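Local coordinates for protein putative phosphosugar isomerase (Clostridium difficile, PDB 3G68) that is a putative double-SIS-domain phosphosugar isomerase that probably binds phosphorylated sugars, related to the isomerase half of glucosamine-6-phosphate synthase, at residues I18-T32 / L152-K165. Residues are numbered along the deposited sequence; the frame is centred on the assembly and turned at random. Where two conformers were deposited one is given.
Sequences IISNADSLFNEVKRT and LNLMLLGLQIAREK
Leu152 and Ile19 meet at the start of a contact in which the N-terminal helices and the turns after them lie over helix 145-165, which flanks the five-stranded parallel sheet of the first SIS domain, an alpha-beta-alpha sandwich. Along this helix the contact passes from mainly apolar packing to hydrogen bonds and salt bridges. Both methyls of Leu152 lie against Ile19 CG1, and Asn153 turns its OD1 to Ile18 CG2. Leu156 CD1 then reaches Ile18 CG2 (3.7 Å), while its CB sits near Phe26 CE2. The ring of Phe26 lies with one face over the backbone at Leu157 N, and Leu25 CB covers the opposite face; Leu157 CD1 goes on to Val29 CG1.

Gln160 begins the polar half. Bent at its second torsion (chi2 -90°), its chain packs CG on Phe26 CB and sends Gln160 NE2 to Asp23 OD1 (2.9 Å), nearly along the C-O axis; NE2 also bonds to Tyr173. Arg163 NH2 reaches Asp23 OD1 from above the carboxylate plane (3.0 Å), completing a salt bridge with the oxygen close to the guanidinium plane. Glu164 runs alongside the extended Lys30, and Lys30 NZ and Glu164 OE1 share a water. Last, Lys165 NZ donates to Thr32 O (2.8 Å), 43° out of the carbonyl plane.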
loop_
_atom_site.group_PDB
_atom_site.type_symbol
_atom_site.label_atom_id
_atom_site.label_comp_id
_atom_site.label_asym_id
_atom_site.label_seq_id
_atom_site.Cartn_x
_atom_site.Cartn_y
_atom_site.Cartn_z
ATOM N N ILE B 18 5.976 -32.819 24.299
ATOM C CA ILE B 18 5.293 -33.462 25.394
ATOM C C ILE B 18 3.920 -32.842 25.627
ATOM O O ILE B 18 2.950 -33.550 25.803
ATOM C CB ILE B 18 6.161 -33.466 26.665
ATOM C CG1 ILE B 18 7.348 -34.422 26.442
ATOM C CG2 ILE B 18 5.320 -33.906 27.887
ATOM C CD1 ILE B 18 8.391 -34.367 27.558
ATOM N N ILE B 19 3.852 -31.524 25.625
ATOM C CA ILE B 19 2.587 -30.788 25.749
ATOM C C ILE B 19 1.610 -31.202 24.617
ATOM O O ILE B 19 0.470 -31.552 24.900
ATOM C CB ILE B 19 2.866 -29.256 25.790
ATOM C CG1 ILE B 19 3.366 -28.871 27.187
ATOM C CG2 ILE B 19 1.618 -28.411 25.426
ATOM C CD1 ILE B 19 4.014 -27.456 27.264
ATOM N N SER B 20 2.077 -31.213 23.366
ATOM C CA SER B 20 1.224 -31.632 22.243
ATOM C C SER B 20 0.775 -33.093 22.296
ATOM O O SER B 20 -0.253 -33.418 21.717
ATOM C CB SER B 20 1.906 -31.370 20.911
ATOM O OG SER B 20 2.166 -29.992 20.760
ATOM N N ASN B 21 1.526 -33.965 22.962
ATOM C CA ASN B 21 1.192 -35.391 23.078
ATOM C C ASN B 21 0.422 -35.731 24.336
ATOM O O ASN B 21 0.104 -36.913 24.556
ATOM C CB ASN B 21 2.484 -36.209 23.092
ATOM C CG ASN B 21 2.244 -37.713 22.934
ATOM O OD1 ASN B 21 1.536 -38.150 22.016
ATOM N ND2 ASN B 21 2.844 -38.511 23.822
ATOM N N ALA B 22 0.090 -34.732 25.152
ATOM C CA ALA B 22 -0.539 -34.971 26.465
ATOM C C ALA B 22 -1.920 -35.591 26.395
ATOM O O ALA B 22 -2.250 -36.452 27.217
ATOM C CB ALA B 22 -0.619 -33.691 27.278
ATOM N N ASP B 23 -2.750 -35.142 25.458
ATOM C CA ASP B 23 -4.090 -35.735 25.312
ATOM C C ASP B 23 -4.008 -37.238 25.032
ATOM O O ASP B 23 -4.835 -37.998 25.521
ATOM C CB ASP B 23 -4.911 -35.036 24.212
ATOM C CG ASP B 23 -5.414 -33.667 24.617
ATOM O OD1 ASP B 23 -5.313 -33.304 25.806
ATOM O OD2 ASP B 23 -5.931 -32.939 23.730
ATOM N N SER B 24 -3.022 -37.663 24.250
ATOM C CA SER B 24 -2.831 -39.085 23.947
ATOM C C SER B 24 -2.247 -39.829 25.137
ATOM O O SER B 24 -2.802 -40.835 25.580
ATOM C CB SER B 24 -1.943 -39.273 22.704
ATOM O OG SER B 24 -1.592 -40.641 22.488
ATOM N N LEU B 25 -1.155 -39.307 25.690
ATOM C CA LEU B 25 -0.441 -39.972 26.763
ATOM C C LEU B 25 -1.269 -40.205 28.043
ATOM O O LEU B 25 -1.215 -41.286 28.611
ATOM C CB LEU B 25 0.861 -39.232 27.104
ATOM C CG LEU B 25 1.771 -39.968 28.088
ATOM C CD1 LEU B 25 2.258 -41.263 27.460
ATOM C CD2 LEU B 25 2.945 -39.080 28.481
ATOM N N PHE B 26 -2.049 -39.207 28.454
ATOM C CA PHE B 26 -2.819 -39.274 29.692
ATOM C C PHE B 26 -4.299 -39.661 29.527
ATOM O O PHE B 26 -5.079 -39.580 30.486
ATOM C CB PHE B 26 -2.723 -37.912 30.369
ATOM C CG PHE B 26 -1.314 -37.550 30.749
ATOM C CD1 PHE B 26 -0.689 -38.202 31.815
ATOM C CD2 PHE B 26 -0.594 -36.587 30.037
ATOM C CE1 PHE B 26 0.632 -37.896 32.171
ATOM C CE2 PHE B 26 0.734 -36.279 30.405
ATOM C CZ PHE B 26 1.329 -36.928 31.482
ATOM N N ASN B 27 -4.678 -40.098 28.331
ATOM C CA ASN B 27 -6.079 -40.368 28.065
ATOM C C ASN B 27 -6.724 -41.439 28.941
ATOM O O ASN B 27 -7.899 -41.317 29.266
ATOM C CB ASN B 27 -6.307 -40.774 26.625
ATOM C CG ASN B 27 -7.786 -40.685 26.244
ATOM O OD1 ASN B 27 -8.403 -39.618 26.332
ATOM N ND2 ASN B 27 -8.355 -41.797 25.869
ATOM N N GLU B 28 -5.949 -42.454 29.320
ATOM C CA GLU B 28 -6.448 -43.581 30.120
ATOM C C GLU B 28 -6.339 -43.279 31.610
ATOM O O GLU B 28 -7.304 -43.426 32.345
ATOM C CB GLU B 28 -5.670 -44.872 29.793
ATOM C CG GLU B 28 -6.258 -46.170 30.402
ATOM C CD GLU B 28 -5.291 -47.348 30.404
ATOM O OE1 GLU B 28 -4.066 -47.125 30.283
ATOM O OE2 GLU B 28 -5.744 -48.507 30.588
ATOM N N VAL B 29 -5.160 -42.860 32.061
ATOM C CA VAL B 29 -4.969 -42.589 33.492
ATOM C C VAL B 29 -5.925 -41.507 34.032
ATOM O O VAL B 29 -6.308 -41.572 35.184
ATOM C CB VAL B 29 -3.477 -42.258 33.852
ATOM C CG1 VAL B 29 -3.056 -40.926 33.237
ATOM C CG2 VAL B 29 -3.262 -42.273 35.384
ATOM N N LYS B 30 -6.306 -40.529 33.216
ATOM C CA LYS B 30 -7.193 -39.440 33.677
ATOM C C LYS B 30 -8.589 -39.959 34.032
ATOM O O LYS B 30 -9.328 -39.308 34.771
ATOM C CB LYS B 30 -7.337 -38.357 32.599
ATOM C CG LYS B 30 -8.210 -38.728 31.379
ATOM C CD LYS B 30 -8.316 -37.598 30.355
ATOM C CE LYS B 30 -9.220 -37.987 29.210
ATOM N NZ LYS B 30 -9.333 -36.940 28.169
ATOM N N ARG B 31 -8.949 -41.093 33.416
ATOM C CA ARG B 31 -10.234 -41.731 33.580
ATOM C C ARG B 31 -10.355 -42.634 34.837
ATOM O O ARG B 31 -11.455 -43.005 35.194
ATOM C CB ARG B 31 -10.595 -42.528 32.309
ATOM C CG ARG B 31 -10.644 -41.701 31.024
ATOM C CD ARG B 31 -10.760 -42.589 29.782
ATOM N NE ARG B 31 -10.623 -41.829 28.541
ATOM C CZ ARG B 31 -11.583 -41.090 27.974
ATOM N NH1 ARG B 31 -12.798 -40.973 28.513
ATOM N NH2 ARG B 31 -11.331 -40.450 26.840
ATOM N N THR B 32 -9.246 -42.970 35.502
ATOM C CA THR B 32 -9.291 -43.797 36.717
ATOM C C THR B 32 -9.933 -43.078 37.908
ATOM O O THR B 32 -10.106 -41.852 37.898
ATOM C CB THR B 32 -7.874 -44.273 37.152
ATOM O OG1 THR B 32 -6.984 -43.152 37.269
ATOM C CG2 THR B 32 -7.324 -45.228 36.140
ATOM N N LEU B 152 7.355 -31.360 34.069
ATOM C CA LEU B 152 6.275 -31.025 33.136
ATOM C C LEU B 152 5.266 -32.165 33.059
ATOM O O LEU B 152 4.068 -31.938 33.136
ATOM C CB LEU B 152 6.816 -30.757 31.730
ATOM C CG LEU B 152 5.822 -30.406 30.621
ATOM C CD1 LEU B 152 4.918 -29.220 30.969
ATOM C CD2 LEU B 152 6.623 -30.071 29.351
ATOM N N ASN B 153 5.763 -33.383 32.921
ATOM C CA ASN B 153 4.912 -34.591 32.808
ATOM C C ASN B 153 3.977 -34.762 34.010
ATOM O O ASN B 153 2.792 -35.097 33.855
ATOM C CB ASN B 153 5.781 -35.853 32.622
ATOM C CG ASN B 153 5.307 -36.722 31.468
ATOM O OD1 ASN B 153 5.038 -36.214 30.372
ATOM N ND2 ASN B 153 5.223 -38.028 31.691
ATOM N N LEU B 154 4.518 -34.509 35.201
ATOM C CA LEU B 154 3.753 -34.499 36.451
ATOM C C LEU B 154 2.682 -33.389 36.476
ATOM O O LEU B 154 1.576 -33.604 36.960
ATOM C CB LEU B 154 4.669 -34.341 37.650
ATOM C CG LEU B 154 5.498 -35.571 38.033
ATOM C CD1 LEU B 154 6.663 -35.168 38.929
ATOM C CD2 LEU B 154 4.599 -36.605 38.710
HETATM N N MSE B 155 3.021 -32.203 35.984
HETATM C CA MSE B 155 2.065 -31.133 35.924
HETATM C C MSE B 155 0.937 -31.478 34.941
HETATM O O MSE B 155 -0.209 -31.192 35.226
HETATM C CB MSE B 155 2.727 -29.810 35.527
HETATM C CG MSE B 155 3.609 -29.244 36.615
HETATM SE SE MSE B 155 4.340 -27.556 36.015
HETATM C CE MSE B 155 5.013 -26.846 37.690
ATOM N N LEU B 156 1.292 -32.022 33.777
ATOM C CA LEU B 156 0.316 -32.405 32.755
ATOM C C LEU B 156 -0.654 -33.449 33.313
ATOM O O LEU B 156 -1.873 -33.287 33.146
ATOM C CB LEU B 156 1.009 -32.885 31.488
ATOM C CG LEU B 156 1.667 -31.706 30.751
ATOM C CD1 LEU B 156 2.541 -32.193 29.634
ATOM C CD2 LEU B 156 0.607 -30.710 30.239
ATOM N N LEU B 157 -0.127 -34.454 34.013
ATOM C CA LEU B 157 -0.964 -35.463 34.701
ATOM C C LEU B 157 -2.047 -34.774 35.523
ATOM O O LEU B 157 -3.234 -35.139 35.423
ATOM C CB LEU B 157 -0.149 -36.386 35.609
ATOM C CG LEU B 157 -0.918 -37.386 36.519
ATOM C CD1 LEU B 157 -1.718 -38.399 35.662
ATOM C CD2 LEU B 157 0.056 -38.074 37.505
ATOM N N GLY B 158 -1.627 -33.801 36.337
ATOM C CA GLY B 158 -2.532 -33.007 37.169
ATOM C C GLY B 158 -3.589 -32.301 36.345
ATOM O O GLY B 158 -4.781 -32.469 36.574
ATOM N N LEU B 159 -3.145 -31.527 35.368
ATOM C CA LEU B 159 -4.040 -30.770 34.495
ATOM C C LEU B 159 -5.083 -31.635 33.759
ATOM O O LEU B 159 -6.243 -31.243 33.619
ATOM C CB LEU B 159 -3.201 -29.939 33.499
ATOM C CG LEU B 159 -2.504 -28.701 34.099
ATOM C CD1 LEU B 159 -1.471 -28.070 33.114
ATOM C CD2 LEU B 159 -3.564 -27.656 34.513
ATOM N N GLN B 160 -4.637 -32.785 33.279
ATOM C CA GLN B 160 -5.451 -33.764 32.554
ATOM C C GLN B 160 -6.502 -34.387 33.460
ATOM O O GLN B 160 -7.648 -34.573 33.051
ATOM C CB GLN B 160 -4.543 -34.839 31.948
ATOM C CG GLN B 160 -3.710 -34.334 30.730
ATOM C CD GLN B 160 -4.430 -34.517 29.403
ATOM O OE1 GLN B 160 -5.142 -35.491 29.220
ATOM N NE2 GLN B 160 -4.202 -33.599 28.450
ATOM N N ILE B 161 -6.110 -34.680 34.697
ATOM C CA ILE B 161 -7.041 -35.205 35.698
ATOM C C ILE B 161 -8.040 -34.113 36.041
ATOM O O ILE B 161 -9.229 -34.345 35.978
ATOM C CB ILE B 161 -6.342 -35.660 36.974
ATOM C CG1 ILE B 161 -5.573 -36.952 36.731
ATOM C CG2 ILE B 161 -7.353 -35.918 38.082
ATOM C CD1 ILE B 161 -4.597 -37.272 37.861
ATOM N N ALA B 162 -7.540 -32.921 36.355
ATOM C CA ALA B 162 -8.371 -31.782 36.744
ATOM C C ALA B 162 -9.468 -31.473 35.715
ATOM O O ALA B 162 -10.634 -31.235 36.068
ATOM C CB ALA B 162 -7.485 -30.548 36.981
ATOM N N ARG B 163 -9.094 -31.458 34.442
ATOM C CA ARG B 163 -10.073 -31.188 33.388
ATOM C C ARG B 163 -11.100 -32.323 33.309
ATOM O O ARG B 163 -12.297 -32.061 33.275
ATOM C CB ARG B 163 -9.382 -30.948 32.036
ATOM C CG ARG B 163 -10.348 -30.578 30.869
ATOM C CD ARG B 163 -9.578 -30.257 29.581
ATOM N NE ARG B 163 -8.816 -31.431 29.163
ATOM C CZ ARG B 163 -8.030 -31.506 28.102
ATOM N NH1 ARG B 163 -7.883 -30.473 27.285
ATOM N NH2 ARG B 163 -7.401 -32.648 27.841
ATOM N N GLU B 164 -10.639 -33.572 33.296
ATOM C CA GLU B 164 -11.527 -34.741 33.173
ATOM C C GLU B 164 -12.532 -34.790 34.282
ATOM O O GLU B 164 -13.729 -35.030 34.047
ATOM C CB GLU B 164 -10.698 -36.028 33.162
ATOM C CG GLU B 164 -11.468 -37.379 33.151
ATOM C CD GLU B 164 -12.258 -37.683 31.873
ATOM O OE1 GLU B 164 -12.121 -36.955 30.858
ATOM O OE2 GLU B 164 -13.007 -38.699 31.906
ATOM N N LYS B 165 -12.051 -34.556 35.500
ATOM C CA LYS B 165 -12.894 -34.633 36.702
ATOM C C LYS B 165 -13.731 -33.364 36.981
ATOM O O LYS B 165 -14.548 -33.343 37.900
ATOM C CB LYS B 165 -12.049 -35.051 37.923
ATOM C CG LYS B 165 -11.223 -36.384 37.739
ATOM C CD LYS B 165 -12.007 -37.576 37.134
ATOM C CE LYS B 165 -11.220 -38.895 37.305
ATOM N NZ LYS B 165 -11.883 -40.124 36.686
HETATM O O HOH W 1 -6.698 -36.743 27.398
HETATM O O HOH W 2 -6.611 -30.625 24.552
HETATM O O HOH W 3 -10.721 -35.102 29.571
HETATM O O HOH W 4 -12.962 -40.523 34.133
#